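Local coordinates for DNA-entry nuclease (Competence-specific nuclease) (Streptococcus agalactiae ILRI112, PDB 4QGO), which probably cleaves DNA as a non-specific endonuclease of the beta-beta-alpha (His-Me finger) type and acts as a virulence factor, at residues L93-N101 / Y217-N225; V135-N143 / I206-M215. The protein carries 1 engineered substitution. All blocks are in the same frame, centred on the assembly; numbering follows the deposited sequence. Where two conformers were deposited one is given.

Contact 1 of 2, residues L93-N101 / Y217-N225; sequences LGWHQVATN and YATGEITLN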
loop_
_atom_site.group_PDB
_atom_site.type_symbol
_atom_site.label_atom_id
_atom_site.label_comp_id
_atom_site.label_asym_id
_atom_site.label_seq_id
_atom_site.Cartn_x
_atom_site.Cartn_y
_atom_site.Cartn_z
ATOM N N LEU A 93 -13.758 -1.242 4.009
ATOM C CA LEU A 93 -14.638 -1.836 3.016
ATOM C C LEU A 93 -14.188 -3.252 2.676
ATOM O O LEU A 93 -12.986 -3.503 2.511
ATOM C CB LEU A 93 -14.655 -0.979 1.750
ATOM C CG LEU A 93 -15.171 0.446 1.929
ATOM C CD1 LEU A 93 -14.982 1.202 0.645
ATOM C CD2 LEU A 93 -16.648 0.425 2.329
ATOM N N GLY A 94 -15.142 -4.180 2.573
ATOM C CA GLY A 94 -14.832 -5.549 2.186
ATOM C C GLY A 94 -14.278 -6.437 3.288
ATOM O O GLY A 94 -13.786 -7.534 3.012
ATOM N N TRP A 95 -14.339 -5.973 4.531
ATOM C CA TRP A 95 -13.734 -6.710 5.645
ATOM C C TRP A 95 -14.505 -7.970 5.994
ATOM O O TRP A 95 -15.679 -7.911 6.393
ATOM C CB TRP A 95 -13.650 -5.831 6.883
ATOM C CG TRP A 95 -12.934 -6.469 8.054
ATOM C CD1 TRP A 95 -13.493 -7.207 9.066
ATOM C CD2 TRP A 95 -11.532 -6.392 8.340
ATOM N NE1 TRP A 95 -12.513 -7.604 9.954
ATOM C CE2 TRP A 95 -11.304 -7.108 9.534
ATOM C CE3 TRP A 95 -10.442 -5.783 7.698
ATOM C CZ2 TRP A 95 -10.033 -7.230 10.100
ATOM C CZ3 TRP A 95 -9.178 -5.905 8.263
ATOM C CH2 TRP A 95 -8.984 -6.623 9.449
ATOM N N HIS A 96 -13.835 -9.106 5.853
ATOM C CA HIS A 96 -14.405 -10.392 6.247
ATOM C C HIS A 96 -13.293 -11.284 6.749
ATOM O O HIS A 96 -12.663 -12.010 5.985
ATOM C CB HIS A 96 -15.133 -11.041 5.070
ATOM C CG HIS A 96 -16.339 -10.273 4.630
ATOM N ND1 HIS A 96 -17.501 -10.235 5.370
ATOM C CD2 HIS A 96 -16.551 -9.482 3.553
ATOM C CE1 HIS A 96 -18.385 -9.470 4.756
ATOM N NE2 HIS A 96 -17.833 -8.997 3.653
ATOM N N GLN A 97 -13.039 -11.202 8.044
ATOM C CA GLN A 97 -11.939 -11.937 8.638
ATOM C C GLN A 97 -12.162 -13.449 8.594
ATOM O O GLN A 97 -13.293 -13.933 8.727
ATOM C CB GLN A 97 -11.747 -11.486 10.082
ATOM C CG GLN A 97 -10.494 -12.029 10.761
ATOM C CD GLN A 97 -9.217 -11.575 10.073
ATOM O OE1 GLN A 97 -8.801 -12.157 9.072
ATOM N NE2 GLN A 97 -8.597 -10.527 10.607
ATOM N N VAL A 98 -11.062 -14.180 8.419
ATOM C CA VAL A 98 -11.050 -15.646 8.371
ATOM C C VAL A 98 -9.800 -16.127 9.113
ATOM O O VAL A 98 -8.735 -15.531 8.957
ATOM C CB VAL A 98 -10.976 -16.155 6.897
ATOM C CG1 VAL A 98 -10.821 -17.671 6.850
ATOM C CG2 VAL A 98 -12.194 -15.711 6.092
ATOM N N ALA A 99 -9.916 -17.185 9.922
ATOM C CA ALA A 99 -8.741 -17.827 10.492
ATOM C C ALA A 99 -8.134 -18.694 9.392
ATOM O O ALA A 99 -8.823 -19.526 8.815
ATOM C CB ALA A 99 -9.160 -18.687 11.685
ATOM N N THR A 100 -6.855 -18.489 9.088
ATOM C CA THR A 100 -6.211 -19.180 7.971
ATOM C C THR A 100 -5.519 -20.468 8.417
ATOM O O THR A 100 -5.448 -20.769 9.613
ATOM C CB THR A 100 -5.133 -18.296 7.343
ATOM O OG1 THR A 100 -4.180 -17.956 8.354
ATOM C CG2 THR A 100 -5.743 -17.015 6.783
ATOM N N ASN A 101 -5.021 -21.220 7.438
ATOM C CA ASN A 101 -4.147 -22.365 7.692
ATOM C C ASN A 101 -2.707 -22.043 7.338
ATOM O O ASN A 101 -2.022 -22.819 6.673
ATOM C CB ASN A 101 -4.615 -23.589 6.920
ATOM C CG ASN A 101 -6.020 -23.965 7.272
ATOM O OD1 ASN A 101 -6.309 -24.343 8.413
ATOM N ND2 ASN A 101 -6.915 -23.841 6.315
ATOM N N TYR A 217 -12.413 -9.859 -4.787
ATOM C CA TYR A 217 -12.191 -8.444 -4.482
ATOM C C TYR A 217 -13.473 -7.632 -4.537
ATOM O O TYR A 217 -13.533 -6.522 -4.003
ATOM C CB TYR A 217 -11.124 -7.831 -5.394
ATOM C CG TYR A 217 -9.763 -8.467 -5.211
ATOM C CD1 TYR A 217 -9.057 -8.309 -4.024
ATOM C CD2 TYR A 217 -9.192 -9.228 -6.223
ATOM C CE1 TYR A 217 -7.825 -8.905 -3.845
ATOM C CE2 TYR A 217 -7.956 -9.828 -6.058
ATOM C CZ TYR A 217 -7.285 -9.673 -4.862
ATOM O OH TYR A 217 -6.054 -10.273 -4.717
ATOM N N ALA A 218 -14.507 -8.175 -5.179
ATOM C CA ALA A 218 -15.783 -7.481 -5.192
ATOM C C ALA A 218 -16.332 -7.318 -3.776
ATOM O O ALA A 218 -16.802 -6.243 -3.411
ATOM C CB ALA A 218 -16.795 -8.220 -6.081
ATOM N N THR A 219 -16.263 -8.391 -2.981
ATOM C CA THR A 219 -16.891 -8.437 -1.660
ATOM C C THR A 219 -15.909 -8.522 -0.493
ATOM O O THR A 219 -16.248 -8.189 0.642
ATOM C CB THR A 219 -17.795 -9.678 -1.550
ATOM O OG1 THR A 219 -17.003 -10.834 -1.846
ATOM C CG2 THR A 219 -18.929 -9.601 -2.553
ATOM N N GLY A 220 -14.695 -8.978 -0.777
ATOM C CA GLY A 220 -13.749 -9.301 0.272
ATOM C C GLY A 220 -13.902 -10.713 0.821
ATOM O O GLY A 220 -13.191 -11.073 1.751
ATOM N N GLU A 221 -14.796 -11.514 0.238
ATOM C CA GLU A 221 -14.992 -12.899 0.700
ATOM C C GLU A 221 -13.777 -13.761 0.375
ATOM O O GLU A 221 -13.295 -13.790 -0.759
ATOM C CB GLU A 221 -16.248 -13.517 0.077
ATOM C CG GLU A 221 -16.538 -14.948 0.526
ATOM C CD GLU A 221 -17.668 -15.610 -0.245
ATOM O OE1 GLU A 221 -18.343 -16.470 0.360
ATOM O OE2 GLU A 221 -17.853 -15.310 -1.455
ATOM N N ILE A 222 -13.299 -14.475 1.387
ATOM C CA ILE A 222 -12.102 -15.283 1.255
ATOM C C ILE A 222 -12.446 -16.764 1.206
ATOM O O ILE A 222 -13.272 -17.245 1.991
ATOM C CB ILE A 222 -11.172 -15.012 2.437
ATOM C CG1 ILE A 222 -10.603 -13.599 2.310
ATOM C CG2 ILE A 222 -10.053 -16.055 2.505
ATOM C CD1 ILE A 222 -10.069 -13.077 3.601
ATOM N N THR A 223 -11.804 -17.473 0.287
ATOM C CA THR A 223 -11.916 -18.923 0.210
ATOM C C THR A 223 -10.548 -19.533 0.511
ATOM O O THR A 223 -9.607 -19.346 -0.253
ATOM C CB THR A 223 -12.396 -19.341 -1.186
ATOM O OG1 THR A 223 -13.680 -18.748 -1.434
ATOM C CG2 THR A 223 -12.526 -20.857 -1.272
ATOM N N LEU A 224 -10.434 -20.258 1.625
ATOM C CA LEU A 224 -9.167 -20.881 1.994
ATOM C C LEU A 224 -8.826 -22.004 1.025
ATOM O O LEU A 224 -9.723 -22.695 0.540
ATOM C CB LEU A 224 -9.232 -21.423 3.417
ATOM C CG LEU A 224 -9.547 -20.387 4.498
ATOM C CD1 LEU A 224 -9.648 -21.052 5.867
ATOM C CD2 LEU A 224 -8.495 -19.267 4.530
ATOM N N ASN A 225 -7.539 -22.185 0.735
ATOM C CA ASN A 225 -7.120 -23.280 -0.139
ATOM C C ASN A 225 -7.385 -24.611 0.550
ATOM O O ASN A 225 -7.441 -24.665 1.781
ATOM C CB ASN A 225 -5.635 -23.187 -0.501
ATOM C CG ASN A 225 -5.315 -22.012 -1.419
ATOM O OD1 ASN A 225 -6.200 -21.424 -2.042
ATOM N ND2 ASN A 225 -4.033 -21.684 -1.518
ATOM O OXT ASN A 225 -7.539 -25.646 -0.109
HETATM O O HOH W 1 -11.789 -9.859 3.975
HETATM O O HOH W 2 -14.183 -14.062 4.159
HETATM O O HOH W 3 -6.013 -23.242 3.666
#
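At the G1 beta bulge of the hairpin 213-215/222-224, where G220 and E221 face D216, G94 and H96 meet T219 and G220. Both glycines have positive phi. The G220 CA, bare of a side chain, gives a nearly straight CH...O contact to G94 O (3.3 Å, 165°). T219 OG1 accepts from E221 N in an ST turn. H96 brings its ring edge to this corner: CG lies beside its own backbone N (chi1 -66°), and CD2 approaches T219 O in the ring plane at 3.2 Å. Farther along, the contact is apolar. L224 CD1 lies 3.4 Å from A99 O. In the V98 conformer given, CG1 sits 3.7 Å from L224 CD2 and CG2 3.9 Å from I222 CB; V98 has a second conformer, so this detail is less certain. Waters replace direct hydrogen bonds, which are absent between the segments. One accepts from H96 N and probably donates to G220 O, a second joins H96 O to I222 N, and a third N101 ND2 to the C-terminal N225 O. I222 also packs on Y213 and M215. This is a loop running alongside strand 222-224 over one face of the two-stranded hairpin, held by apolar side chains and water bridges.

Contact 2 of 2, residues V135-N143 / I206-M215; sequences VVTQTAHSN and IPNTQASYTM
The backbone of N208-Q210 passes over the junction where strand 135-139 turns into helix 140-144, with T139 and N208 CA atoms 5.8 Å apart. N208 lies at the centre of an inverse gamma turn. Its CG is anti to the backbone N (chi1 -159°), which carries the amide across to the strand end. There the amide pairs with the backbone as a peptide would. OD1 accepts from T139 N (2.8 Å, 169°), and ND2 donates to T137 O at 3.1 Å, almost in its own amide plane. T139 is the N-cap. Its OG1 accepts from S142 N (3.1 Å) and donates to T209 O at 2.8 Å, from well above that carbonyl plane. Q210 OE1 takes the next amide: it accepts from H141 N (2.9 Å, 169°). Two N-H groups of the first helical turn are thus satisfied by side chains. T139 CG2 touches Y213 OH at 3.2 Å. Q210 CB lies over one face of the Y213 ring, toward its rim. A water joins Q138 NE2, S142 OG and I206 O. The H141 ring turns an edge to T209 O. Farther out, N208 ND2 also bonds P186 O, which helps fix the amide's rotation, while Q138 NE2 bonds Q153, Q210 NE2 D102 and Y213 OH A107 O. H141 ND1 bonds Y104, and its side chain lies about 5 Å from a bound sulfate. Strands 108-112 and 135-139 are consistent with the two strands of the beta-beta-alpha motif, helix 153-165 probably being its helix; the contact holds the end of the second strand.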
loop_
_atom_site.group_PDB
_atom_site.type_symbol
_atom_site.label_atom_id
_atom_site.label_comp_id
_atom_site.label_asym_id
_atom_site.label_seq_id
_atom_site.Cartn_x
_atom_site.Cartn_y
_atom_site.Cartn_z
ATOM N N VAL A 135 -7.501 3.577 5.125
ATOM C CA VAL A 135 -7.430 2.172 5.532
ATOM C C VAL A 135 -8.219 1.285 4.587
ATOM O O VAL A 135 -9.377 1.576 4.271
ATOM C CB VAL A 135 -7.961 1.974 6.971
ATOM C CG1 VAL A 135 -7.877 0.494 7.362
ATOM C CG2 VAL A 135 -7.188 2.844 7.950
ATOM N N VAL A 136 -7.581 0.206 4.137
ATOM C CA VAL A 136 -8.241 -0.801 3.313
ATOM C C VAL A 136 -8.129 -2.175 3.957
ATOM O O VAL A 136 -7.377 -2.376 4.920
ATOM C CB VAL A 136 -7.661 -0.864 1.880
ATOM C CG1 VAL A 136 -7.930 0.442 1.137
ATOM C CG2 VAL A 136 -6.150 -1.183 1.901
ATOM N N THR A 137 -8.893 -3.123 3.424
ATOM C CA THR A 137 -8.751 -4.522 3.793
ATOM C C THR A 137 -7.540 -5.068 3.061
ATOM O O THR A 137 -7.534 -5.128 1.838
ATOM C CB THR A 137 -10.005 -5.313 3.409
ATOM O OG1 THR A 137 -11.114 -4.816 4.167
ATOM C CG2 THR A 137 -9.821 -6.810 3.681
ATOM N N GLN A 138 -6.504 -5.438 3.808
ATOM C CA GLN A 138 -5.248 -5.853 3.201
ATOM C C GLN A 138 -4.840 -7.217 3.732
ATOM O O GLN A 138 -4.963 -7.495 4.941
ATOM C CB GLN A 138 -4.145 -4.827 3.486
ATOM C CG GLN A 138 -2.874 -5.075 2.667
ATOM C CD GLN A 138 -1.871 -3.952 2.810
ATOM O OE1 GLN A 138 -1.785 -3.316 3.866
ATOM N NE2 GLN A 138 -1.108 -3.692 1.751
ATOM N N THR A 139 -4.353 -8.076 2.846
ATOM C CA THR A 139 -3.936 -9.393 3.322
ATOM C C THR A 139 -2.838 -9.255 4.389
ATOM O O THR A 139 -2.015 -8.328 4.342
ATOM C CB THR A 139 -3.467 -10.329 2.196
ATOM O OG1 THR A 139 -2.222 -9.847 1.657
ATOM C CG2 THR A 139 -4.528 -10.421 1.105
ATOM N N ALA A 140 -2.838 -10.168 5.357
ATOM C CA ALA A 140 -1.813 -10.151 6.387
ATOM C C ALA A 140 -0.427 -10.228 5.764
ATOM O O ALA A 140 0.476 -9.509 6.183
ATOM C CB ALA A 140 -2.019 -11.299 7.369
ATOM N N HIS A 141 -0.259 -11.094 4.760
ATOM C CA HIS A 141 1.030 -11.207 4.100
ATOM C C HIS A 141 1.483 -9.899 3.465
ATOM O O HIS A 141 2.620 -9.466 3.658
ATOM C CB HIS A 141 1.004 -12.265 3.013
ATOM C CG HIS A 141 2.218 -12.225 2.150
ATOM N ND1 HIS A 141 3.448 -12.678 2.578
ATOM C CD2 HIS A 141 2.410 -11.722 0.909
ATOM C CE1 HIS A 141 4.339 -12.488 1.617
ATOM N NE2 HIS A 141 3.732 -11.916 0.592
ATOM N N SER A 142 0.604 -9.287 2.679
ATOM C CA SER A 142 1.027 -8.104 1.940
ATOM C C SER A 142 1.168 -6.869 2.835
ATOM O O SER A 142 1.948 -5.968 2.530
ATOM C CB SER A 142 0.138 -7.856 0.714
ATOM O OG SER A 142 -1.146 -7.355 1.071
ATOM N N ASN A 143 0.448 -6.837 3.953
ATOM C CA ASN A 143 0.634 -5.798 4.948
ATOM C C ASN A 143 1.948 -5.959 5.713
ATOM O O ASN A 143 2.735 -5.019 5.827
ATOM C CB ASN A 143 -0.546 -5.807 5.932
ATOM C CG ASN A 143 -0.431 -4.726 6.983
ATOM O OD1 ASN A 143 -0.669 -3.552 6.700
ATOM N ND2 ASN A 143 -0.095 -5.108 8.203
ATOM N N ILE A 206 2.192 -3.905 -4.784
ATOM C CA ILE A 206 2.200 -4.997 -3.817
ATOM C C ILE A 206 0.891 -5.756 -3.966
ATOM O O ILE A 206 -0.169 -5.226 -3.633
ATOM C CB ILE A 206 2.243 -4.465 -2.371
ATOM C CG1 ILE A 206 3.316 -3.380 -2.193
ATOM C CG2 ILE A 206 2.417 -5.627 -1.387
ATOM C CD1 ILE A 206 4.706 -3.849 -2.399
ATOM N N PRO A 207 0.943 -6.994 -4.487
ATOM C CA PRO A 207 -0.328 -7.705 -4.677
ATOM C C PRO A 207 -1.067 -7.895 -3.345
ATOM O O PRO A 207 -0.448 -8.242 -2.325
ATOM C CB PRO A 207 0.111 -9.062 -5.264
ATOM C CG PRO A 207 1.456 -8.741 -5.943
ATOM C CD PRO A 207 2.097 -7.765 -4.990
ATOM N N ASN A 208 -2.377 -7.661 -3.359
ATOM C CA ASN A 208 -3.198 -7.864 -2.172
ATOM C C ASN A 208 -3.650 -9.309 -2.122
ATOM O O ASN A 208 -4.838 -9.633 -2.287
ATOM C CB ASN A 208 -4.391 -6.917 -2.165
ATOM C CG ASN A 208 -4.957 -6.725 -0.777
ATOM O OD1 ASN A 208 -4.328 -7.115 0.220
ATOM N ND2 ASN A 208 -6.143 -6.115 -0.694
ATOM N N THR A 209 -2.667 -10.170 -1.902
ATOM C CA THR A 209 -2.838 -11.612 -2.011
ATOM C C THR A 209 -2.157 -12.322 -0.849
ATOM O O THR A 209 -1.335 -11.741 -0.131
ATOM C CB THR A 209 -2.233 -12.143 -3.338
ATOM O OG1 THR A 209 -0.831 -11.824 -3.394
ATOM C CG2 THR A 209 -2.940 -11.531 -4.546
ATOM N N GLN A 210 -2.483 -13.603 -0.684
ATOM C CA GLN A 210 -1.860 -14.430 0.339
ATOM C C GLN A 210 -1.833 -15.845 -0.244
ATOM O O GLN A 210 -2.802 -16.270 -0.876
ATOM C CB GLN A 210 -2.690 -14.363 1.628
ATOM C CG GLN A 210 -2.036 -14.986 2.874
ATOM C CD GLN A 210 -2.346 -14.211 4.154
ATOM O OE1 GLN A 210 -2.376 -12.975 4.163
ATOM N NE2 GLN A 210 -2.594 -14.931 5.234
ATOM N N ALA A 211 -0.729 -16.565 -0.054
ATOM C CA ALA A 211 -0.524 -17.827 -0.774
ATOM C C ALA A 211 -1.563 -18.896 -0.434
ATOM O O ALA A 211 -1.887 -19.745 -1.263
ATOM C CB ALA A 211 0.874 -18.358 -0.531
ATOM N N SER A 212 -2.115 -18.833 0.772
ATOM C CA SER A 212 -2.956 -19.918 1.276
ATOM C C SER A 212 -4.442 -19.735 1.003
ATOM O O SER A 212 -5.247 -20.543 1.433
ATOM C CB SER A 212 -2.752 -20.085 2.785
ATOM O OG SER A 212 -3.401 -19.043 3.495
ATOM N N TYR A 213 -4.815 -18.674 0.296
ATOM C CA TYR A 213 -6.223 -18.468 0.005
ATOM C C TYR A 213 -6.447 -17.609 -1.220
ATOM O O TYR A 213 -5.512 -16.993 -1.729
ATOM C CB TYR A 213 -6.959 -17.887 1.222
ATOM C CG TYR A 213 -6.595 -16.469 1.669
ATOM C CD1 TYR A 213 -6.975 -15.343 0.923
ATOM C CD2 TYR A 213 -5.963 -16.256 2.888
ATOM C CE1 TYR A 213 -6.676 -14.064 1.362
ATOM C CE2 TYR A 213 -5.667 -14.970 3.341
ATOM C CZ TYR A 213 -6.039 -13.880 2.574
ATOM O OH TYR A 213 -5.765 -12.608 3.017
ATOM N N THR A 214 -7.692 -17.561 -1.680
ATOM C CA THR A 214 -8.074 -16.601 -2.701
ATOM C C THR A 214 -9.145 -15.669 -2.157
ATOM O O THR A 214 -9.880 -16.008 -1.239
ATOM C CB THR A 214 -8.554 -17.288 -4.002
ATOM O OG1 THR A 214 -9.637 -18.179 -3.706
ATOM C CG2 THR A 214 -7.411 -18.056 -4.639
ATOM N N MET A 215 -9.207 -14.472 -2.723
ATOM C CA MET A 215 -10.195 -13.484 -2.326
ATOM C C MET A 215 -11.000 -12.995 -3.520
ATOM O O MET A 215 -10.454 -12.793 -4.598
ATOM C CB MET A 215 -9.517 -12.283 -1.665
ATOM C CG MET A 215 -10.521 -11.244 -1.170
ATOM S SD MET A 215 -9.761 -9.743 -0.530
ATOM C CE MET A 215 -9.206 -10.274 1.081
HETATM O O HOH W 4 -1.463 -5.240 -0.771
#

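How the contacts relate
From the N terminus, the chain reaches loop 93-101, then pairs strands 108-112 and 135-139 and enters helix 140-144. After helix 153-165 and the central strands of the large sheet, 206-215 returns to that junction and closes contact 2. The last residues, 217-225, then return to 93-101 and close contact 1. Contact 2 is therefore nested inside the loop of contact 1. Their centres are about 9 Å apart. Contact 2 holds strand 213-215 of the hairpin and contact 1 holds strand 222-224. Probable hydrogen bonds also link them: Y217 OH to N208 O and L93 O to T137 OG1. Together they tie the C-terminal hairpin and the end of the seven-stranded sheet to the beta-beta-alpha region.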